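Local coordinates for choline/ethanolamine kinase family protein (Mesorhizobium loti, PDB 3DXQ) that probably phosphorylates a small amino alcohol such as ethanolamine, as a bacterial member of the phosphotransferase family with a protein-kinase-like fold, at residues G233-R236 with P237-G241; F128-F131 with A132-D136; L186-E190 with R191-V195. All blocks are in the same frame, centred on the assembly; numbering follows the deposited sequence.

Contact 1 (G233-R236 with P237-G241); sequences GEAR and PAERG
Glu239 folds back over the first turn of helix 237-263 and takes the backbone N-H of Arg236, the N-cap residue, so the start of the helix is held by a glutamate three residues on from the cap. The bond runs from Arg236 N to Glu239 OE1 at 2.9 Å and is bent (140° at the hydrogen); the oxygen is met on its anti side, a little out of the carboxylate plane. Arginine has no side-chain acceptor for a bond in return. Pro237 suits the first helical place, since its nitrogen has no hydrogen and its ring already favours a helical phi. The Arg236 and Glu239 side chains cross obliquely: the guanidinium and carboxylate planes lie 21° apart, but Glu239 OE1 sits well off the guanidinium plane, 4.1 Å from Arg236 NE, which leaves attraction of charges and no aimed N-H. With an alanine in place of Glu239, Arg236 N is likely to lose this acceptor and the nearby guanidinium its negative neighbour.

Arg240 bends its chain at chi3 (-45°) and lays one guanidinium face against the methyl of Ala235, with Ala235 CB 4.0 Å from Arg240 NH2; the small alanine leaves space for this and also packs on Met227 of helix 220-231. The main ionic partner of Arg240 is Glu224 of that helix. Glu234 adds a long salt bridge, its carboxylate turned steeply to the guanidinium, with Glu234 OE2 4.0 Å from Arg240 NH2. In the backbone, Arg240 N donates to Arg236 O at 2.9 Å, opening the helical series.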
loop_
_atom_site.group_PDB
_atom_site.type_symbol
_atom_site.label_atom_id
_atom_site.label_comp_id
_atom_site.label_asym_id
_atom_site.label_seq_id
_atom_site.Cartn_x
_atom_site.Cartn_y
_atom_site.Cartn_z
ATOM N N GLY A 233 -9.562 -5.766 -20.001
ATOM C CA GLY A 233 -9.095 -5.579 -21.370
ATOM C C GLY A 233 -7.759 -4.893 -21.338
ATOM O O GLY A 233 -7.364 -4.346 -20.338
ATOM N N GLU A 234 -7.044 -4.911 -22.435
ATOM C CA GLU A 234 -5.750 -4.233 -22.466
ATOM C C GLU A 234 -5.893 -2.760 -22.081
ATOM O O GLU A 234 -6.795 -2.080 -22.553
ATOM C CB GLU A 234 -5.127 -4.348 -23.855
ATOM C CG GLU A 234 -3.720 -3.814 -23.914
ATOM C CD GLU A 234 -3.122 -3.871 -25.297
ATOM O OE1 GLU A 234 -3.723 -4.514 -26.178
ATOM O OE2 GLU A 234 -2.041 -3.274 -25.492
ATOM N N ALA A 235 -4.984 -2.288 -21.238
ATOM C CA ALA A 235 -4.939 -0.888 -20.797
ATOM C C ALA A 235 -4.777 0.051 -21.991
ATOM O O ALA A 235 -4.349 -0.374 -23.040
ATOM C CB ALA A 235 -3.807 -0.678 -19.819
ATOM N N ARG A 236 -5.160 1.319 -21.798
ATOM C CA ARG A 236 -5.104 2.357 -22.819
ATOM C C ARG A 236 -3.999 3.338 -22.467
ATOM O O ARG A 236 -3.557 3.391 -21.335
ATOM C CB ARG A 236 -6.463 3.057 -22.923
ATOM C CG ARG A 236 -7.574 2.082 -23.232
ATOM C CD ARG A 236 -8.827 2.745 -23.741
ATOM N NE ARG A 236 -9.936 2.758 -22.808
ATOM C CZ ARG A 236 -11.002 1.938 -22.836
ATOM N NH1 ARG A 236 -11.155 1.009 -23.759
ATOM N NH2 ARG A 236 -11.957 2.070 -21.921
ATOM N N PRO A 237 -3.529 4.116 -23.432
ATOM C CA PRO A 237 -2.367 5.016 -23.162
ATOM C C PRO A 237 -2.528 6.009 -22.014
ATOM O O PRO A 237 -1.529 6.364 -21.381
ATOM C CB PRO A 237 -2.207 5.759 -24.458
ATOM C CG PRO A 237 -2.778 4.822 -25.497
ATOM C CD PRO A 237 -3.966 4.182 -24.834
ATOM N N ALA A 238 -3.761 6.448 -21.736
ATOM C CA ALA A 238 -4.001 7.397 -20.637
ATOM C C ALA A 238 -3.974 6.665 -19.305
ATOM O O ALA A 238 -3.529 7.187 -18.284
ATOM C CB ALA A 238 -5.346 8.113 -20.821
ATOM N N GLU A 239 -4.469 5.444 -19.330
ATOM C CA GLU A 239 -4.529 4.606 -18.145
ATOM C C GLU A 239 -3.131 4.217 -17.752
ATOM O O GLU A 239 -2.692 4.468 -16.630
ATOM C CB GLU A 239 -5.367 3.365 -18.434
ATOM C CG GLU A 239 -6.804 3.702 -18.560
ATOM C CD GLU A 239 -7.687 2.581 -19.101
ATOM O OE1 GLU A 239 -7.245 1.699 -19.871
ATOM O OE2 GLU A 239 -8.881 2.639 -18.796
ATOM N N ARG A 240 -2.431 3.617 -18.703
ATOM C CA ARG A 240 -1.033 3.212 -18.532
ATOM C C ARG A 240 -0.212 4.383 -18.041
ATOM O O ARG A 240 0.620 4.232 -17.156
ATOM C CB ARG A 240 -0.490 2.738 -19.870
ATOM C CG ARG A 240 0.851 2.039 -19.847
ATOM C CD ARG A 240 1.281 1.773 -21.283
ATOM N NE ARG A 240 0.168 1.240 -22.083
ATOM C CZ ARG A 240 -0.181 -0.044 -22.112
ATOM N NH1 ARG A 240 0.499 -0.913 -21.410
ATOM N NH2 ARG A 240 -1.217 -0.466 -22.831
ATOM N N GLY A 241 -0.442 5.553 -18.624
ATOM C CA GLY A 241 0.262 6.766 -18.216
ATOM C C GLY A 241 0.059 7.130 -16.748
ATOM O O GLY A 241 0.972 7.613 -16.081
#

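Contact 2 (F128-F131 with A132-D136); sequences FELF and AMIDD
Phe128 and Met133 meet in a Met-aromatic contact: the selenium of Met133, modelled as selenomethionine, stands 5.3 Å from the centroid of the Phe128 ring and 31° off its normal, oblique to it and not above its centre. The terminal methyl comes closer, with Met133 CE 4.3 Å from Phe128 CE1. The second ring, Phe131, has Leu130 on one face, CG standing 4.1 Å above the plane and displaced toward the rim, while the Ile134 methyl approaches obliquely: Ile134 CD1 lies 4.0 Å from Phe131 CD1.

Met133 reaches Phe128 because its chain is extended beyond CG (chi2 -179°) and runs back past the carbonyl of Glu129. A long, flexible side chain without a branch suits this. The buried Ile134, one residue on, touches Leu130 as well as the Phe131 ring with its CD1 methyl. Leu130 and Ile134 lie side by side and point the same way, their CD1 atoms 3.6 Å apart, as expected of residues one helical turn apart.

The backbone that carries these side chains is the first turn of helix 130-141. Glu129 is the N-cap residue, and its O accepts from Met133 N at 3.2 Å; Leu130 O and Phe131 O continue the pattern with Ile134 N and Asp135 N. Asp135 OD2 makes a salt bridge to Arg163 of helix 152-167, on which Phe131 also packs. Helix 237-263 takes Leu130 on Tyr246 and Met249, and Met133 on Leu253, while Phe128 meets the ring of Trp207 in helix 206-215 and joins its backbone to Met202 in strand 201-203.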
loop_
_atom_site.group_PDB
_atom_site.type_symbol
_atom_site.label_atom_id
_atom_site.label_comp_id
_atom_site.label_asym_id
_atom_site.label_seq_id
_atom_site.Cartn_x
_atom_site.Cartn_y
_atom_site.Cartn_z
ATOM N N PHE A 128 -7.593 10.564 0.073
ATOM C CA PHE A 128 -6.146 10.428 -0.037
ATOM C C PHE A 128 -5.621 11.702 -0.679
ATOM O O PHE A 128 -6.063 12.079 -1.753
ATOM C CB PHE A 128 -5.787 9.198 -0.867
ATOM C CG PHE A 128 -4.312 8.903 -0.910
ATOM C CD1 PHE A 128 -3.696 8.207 0.126
ATOM C CD2 PHE A 128 -3.530 9.335 -1.983
ATOM C CE1 PHE A 128 -2.332 7.947 0.095
ATOM C CE2 PHE A 128 -2.171 9.067 -2.024
ATOM C CZ PHE A 128 -1.573 8.370 -0.983
ATOM N N GLU A 129 -4.695 12.375 -0.006
ATOM C CA GLU A 129 -4.172 13.671 -0.478
ATOM C C GLU A 129 -2.696 13.534 -0.829
ATOM O O GLU A 129 -1.823 13.813 -0.001
ATOM C CB GLU A 129 -4.365 14.751 0.604
ATOM C CG GLU A 129 -5.841 15.052 0.971
ATOM C CD GLU A 129 -6.561 15.870 -0.079
ATOM O OE1 GLU A 129 -5.867 16.469 -0.927
ATOM O OE2 GLU A 129 -7.807 15.928 -0.051
ATOM N N LEU A 130 -2.428 13.111 -2.063
ATOM C CA LEU A 130 -1.065 12.838 -2.508
ATOM C C LEU A 130 -0.146 14.070 -2.438
ATOM O O LEU A 130 0.911 14.030 -1.796
ATOM C CB LEU A 130 -1.080 12.256 -3.914
ATOM C CG LEU A 130 0.277 12.076 -4.617
ATOM C CD1 LEU A 130 1.307 11.370 -3.721
ATOM C CD2 LEU A 130 0.070 11.304 -5.914
ATOM N N PHE A 131 -0.567 15.163 -3.065
ATOM C CA PHE A 131 0.257 16.361 -3.124
ATOM C C PHE A 131 0.199 17.225 -1.889
ATOM O O PHE A 131 1.106 18.039 -1.663
ATOM C CB PHE A 131 -0.087 17.164 -4.365
ATOM C CG PHE A 131 0.241 16.435 -5.607
ATOM C CD1 PHE A 131 1.553 16.386 -6.054
ATOM C CD2 PHE A 131 -0.729 15.721 -6.284
ATOM C CE1 PHE A 131 1.892 15.674 -7.178
ATOM C CE2 PHE A 131 -0.395 15.003 -7.433
ATOM C CZ PHE A 131 0.922 14.977 -7.877
ATOM N N ALA A 132 -0.855 17.065 -1.090
ATOM C CA ALA A 132 -0.898 17.750 0.201
ATOM C C ALA A 132 0.261 17.187 1.023
ATOM O O ALA A 132 1.144 17.934 1.490
ATOM C CB ALA A 132 -2.216 17.512 0.895
HETATM N N MSE A 133 0.286 15.860 1.139
HETATM C CA MSE A 133 1.353 15.187 1.878
HETATM C C MSE A 133 2.747 15.542 1.356
HETATM O O MSE A 133 3.653 15.799 2.145
HETATM C CB MSE A 133 1.158 13.677 1.867
HETATM C CG MSE A 133 -0.010 13.243 2.708
HETATM SE SE MSE A 133 -0.238 11.314 2.705
HETATM C CE MSE A 133 -2.315 11.197 2.959
ATOM N N ILE A 134 2.909 15.563 0.037
ATOM C CA ILE A 134 4.204 15.875 -0.572
ATOM C C ILE A 134 4.687 17.268 -0.193
ATOM O O ILE A 134 5.818 17.428 0.235
ATOM C CB ILE A 134 4.161 15.725 -2.110
ATOM C CG1 ILE A 134 4.156 14.242 -2.476
ATOM C CG2 ILE A 134 5.371 16.382 -2.767
ATOM C CD1 ILE A 134 3.833 13.969 -3.910
ATOM N N ASP A 135 3.824 18.260 -0.352
ATOM C CA ASP A 135 4.142 19.635 0.023
ATOM C C ASP A 135 4.456 19.751 1.505
ATOM O O ASP A 135 5.311 20.530 1.920
ATOM C CB ASP A 135 2.956 20.553 -0.274
ATOM C CG ASP A 135 2.663 20.686 -1.755
ATOM O OD1 ASP A 135 3.574 20.489 -2.584
ATOM O OD2 ASP A 135 1.504 20.999 -2.085
ATOM N N ASP A 136 3.723 18.990 2.299
ATOM C CA ASP A 136 3.903 18.986 3.731
ATOM C C ASP A 136 5.348 18.603 4.057
ATOM O O ASP A 136 6.071 19.389 4.695
ATOM C CB ASP A 136 2.907 17.994 4.345
ATOM C CG ASP A 136 2.684 18.217 5.816
ATOM O OD1 ASP A 136 3.562 18.822 6.482
ATOM O OD2 ASP A 136 1.622 17.764 6.304
#

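Contact 3 (L186-E190 with R191-V195); sequences LDTGE and RMWIV
Thr188 OG1 accepts two backbone N-H groups, from Arg191 N at 3.2 Å and from Glu190 N at 3.1 Å, the second closing an ST turn. With chi1 at 71° the hydroxyl oxygen lies between the threonine's own N and C, turned in toward the loop, a task for which a short beta-branched residue with an oxygen at the gamma position is well suited. Its other branch, CG2, is directed to the edge of the Trp193 ring, in the ring plane and 4.0 Å from NE1. One face of that indole is covered by the Arg191 guanidinium, whose CZ stands 3.8 Å above the centre of the ring; NH2 of the same group goes on to bond Gly69 O.

These residues close an antiparallel beta hairpin of strands 185-187 and 192-194. Leu186 and Trp193 form its hydrogen-bonded pair, with Trp193 N to Leu186 O at 2.9 Å and Leu186 N to Trp193 O at 3.0 Å; Thr188 N to Arg191 O completes the row toward the turn. In kinases of this fold such a hairpin follows the catalytic loop and leads to a metal-binding acidic residue, and the place of this one, with Val195 bonded to His177 and Asn184, is consistent with that role.

On the sheet face opposite to Leu186 and Trp193, Met192 bends at chi2 (-98°) and crosses Asp187, its terminal methyl lying against the carboxylate, with Met192 CE 3.4 Å from Asp187 CG. Buried here, Asp187 forms a salt bridge with Arg109 through OD1 and another with Arg103 through OD2.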
loop_
_atom_site.group_PDB
_atom_site.type_symbol
_atom_site.label_atom_id
_atom_site.label_comp_id
_atom_site.label_asym_id
_atom_site.label_seq_id
_atom_site.Cartn_x
_atom_site.Cartn_y
_atom_site.Cartn_z
ATOM N N LEU A 186 -2.542 -11.831 0.465
ATOM C CA LEU A 186 -2.565 -13.233 0.821
ATOM C C LEU A 186 -3.129 -13.962 -0.376
ATOM O O LEU A 186 -4.274 -13.730 -0.769
ATOM C CB LEU A 186 -3.429 -13.473 2.056
ATOM C CG LEU A 186 -3.139 -12.531 3.232
ATOM C CD1 LEU A 186 -4.044 -12.917 4.394
ATOM C CD2 LEU A 186 -1.641 -12.502 3.637
ATOM N N ASP A 187 -2.335 -14.856 -0.947
ATOM C CA ASP A 187 -2.721 -15.540 -2.161
ATOM C C ASP A 187 -3.149 -16.968 -1.902
ATOM O O ASP A 187 -2.358 -17.765 -1.411
ATOM C CB ASP A 187 -1.528 -15.555 -3.119
ATOM C CG ASP A 187 -1.867 -16.142 -4.479
ATOM O OD1 ASP A 187 -3.052 -16.092 -4.896
ATOM O OD2 ASP A 187 -0.936 -16.637 -5.150
ATOM N N THR A 188 -4.388 -17.314 -2.211
ATOM C CA THR A 188 -4.738 -18.722 -2.168
ATOM C C THR A 188 -4.219 -19.151 -3.516
ATOM O O THR A 188 -3.321 -18.504 -4.061
ATOM C CB THR A 188 -6.246 -18.981 -2.001
ATOM O OG1 THR A 188 -6.943 -18.629 -3.199
ATOM C CG2 THR A 188 -6.777 -18.187 -0.833
ATOM N N GLY A 189 -4.731 -20.225 -4.085
ATOM C CA GLY A 189 -4.302 -20.521 -5.447
ATOM C C GLY A 189 -4.969 -19.589 -6.454
ATOM O O GLY A 189 -4.364 -19.170 -7.427
ATOM N N GLU A 190 -6.219 -19.242 -6.163
ATOM C CA GLU A 190 -7.128 -18.657 -7.129
ATOM C C GLU A 190 -7.560 -17.214 -6.872
ATOM O O GLU A 190 -8.108 -16.569 -7.762
ATOM C CB GLU A 190 -8.360 -19.560 -7.184
ATOM C CG GLU A 190 -8.045 -20.958 -7.776
ATOM C CD GLU A 190 -8.968 -22.078 -7.280
ATOM O OE1 GLU A 190 -10.023 -21.799 -6.675
ATOM O OE2 GLU A 190 -8.617 -23.255 -7.490
ATOM N N ARG A 191 -7.301 -16.702 -5.674
ATOM C CA ARG A 191 -7.687 -15.342 -5.334
ATOM C C ARG A 191 -6.804 -14.728 -4.254
ATOM O O ARG A 191 -6.227 -15.422 -3.393
ATOM C CB ARG A 191 -9.159 -15.281 -4.893
ATOM C CG ARG A 191 -9.474 -15.954 -3.556
ATOM C CD ARG A 191 -10.767 -15.394 -2.975
ATOM N NE ARG A 191 -10.658 -13.949 -2.800
ATOM C CZ ARG A 191 -11.664 -13.145 -2.455
ATOM N NH1 ARG A 191 -12.890 -13.626 -2.238
ATOM N NH2 ARG A 191 -11.425 -11.845 -2.326
HETATM N N MSE A 192 -6.732 -13.410 -4.308
HETATM C CA MSE A 192 -5.937 -12.647 -3.386
HETATM C C MSE A 192 -6.893 -12.003 -2.447
HETATM O O MSE A 192 -7.959 -11.583 -2.880
HETATM C CB MSE A 192 -5.228 -11.524 -4.113
HETATM C CG MSE A 192 -4.288 -11.992 -5.146
HETATM SE SE MSE A 192 -2.574 -11.985 -4.430
HETATM C CE MSE A 192 -1.582 -13.025 -5.856
ATOM N N TRP A 193 -6.515 -11.969 -1.169
ATOM C CA TRP A 193 -7.158 -11.129 -0.194
ATOM C C TRP A 193 -6.146 -10.028 0.112
ATOM O O TRP A 193 -4.954 -10.159 -0.173
ATOM C CB TRP A 193 -7.449 -11.892 1.063
ATOM C CG TRP A 193 -8.330 -13.108 0.901
ATOM C CD1 TRP A 193 -7.937 -14.364 0.554
ATOM C CD2 TRP A 193 -9.725 -13.180 1.152
ATOM N NE1 TRP A 193 -9.010 -15.215 0.550
ATOM C CE2 TRP A 193 -10.124 -14.519 0.918
ATOM C CE3 TRP A 193 -10.685 -12.243 1.535
ATOM C CZ2 TRP A 193 -11.448 -14.950 1.066
ATOM C CZ3 TRP A 193 -12.011 -12.667 1.688
ATOM C CH2 TRP A 193 -12.377 -14.015 1.451
ATOM N N ILE A 194 -6.619 -8.925 0.674
ATOM C CA ILE A 194 -5.735 -7.827 1.047
ATOM C C ILE A 194 -6.008 -7.460 2.515
ATOM O O ILE A 194 -7.157 -7.464 2.946
ATOM C CB ILE A 194 -5.933 -6.593 0.130
ATOM C CG1 ILE A 194 -6.133 -7.036 -1.328
ATOM C CG2 ILE A 194 -4.760 -5.664 0.256
ATOM C CD1 ILE A 194 -6.362 -5.935 -2.313
ATOM N N VAL A 195 -4.934 -7.158 3.252
ATOM C CA VAL A 195 -4.992 -6.769 4.661
ATOM C C VAL A 195 -4.270 -5.440 4.871
ATOM O O VAL A 195 -3.618 -4.959 3.959
ATOM C CB VAL A 195 -4.326 -7.853 5.554
ATOM C CG1 VAL A 195 -4.906 -9.204 5.228
ATOM C CG2 VAL A 195 -2.788 -7.862 5.370
#

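Contact 1 is a surface contact, whereas contacts 2 and 3 are partly buried and lie on opposite sides of the chain's centre, their own centres 30 Å apart. Contacts 1 and 2 each shape the start of a helix, and both concern helix 237-263: contact 1 begins it, while contact 2 packs on it farther along. Their chemistry differs accordingly, charged and backbone-capping at the exposed end, aromatic and aliphatic where helices meet. Contact 3 is the beta member, a hairpin turn fixed by a hydroxyl, with arginine partners for its buried acid. None touches another; the nearest atoms of contacts 1 and 2 are about 11 Å apart.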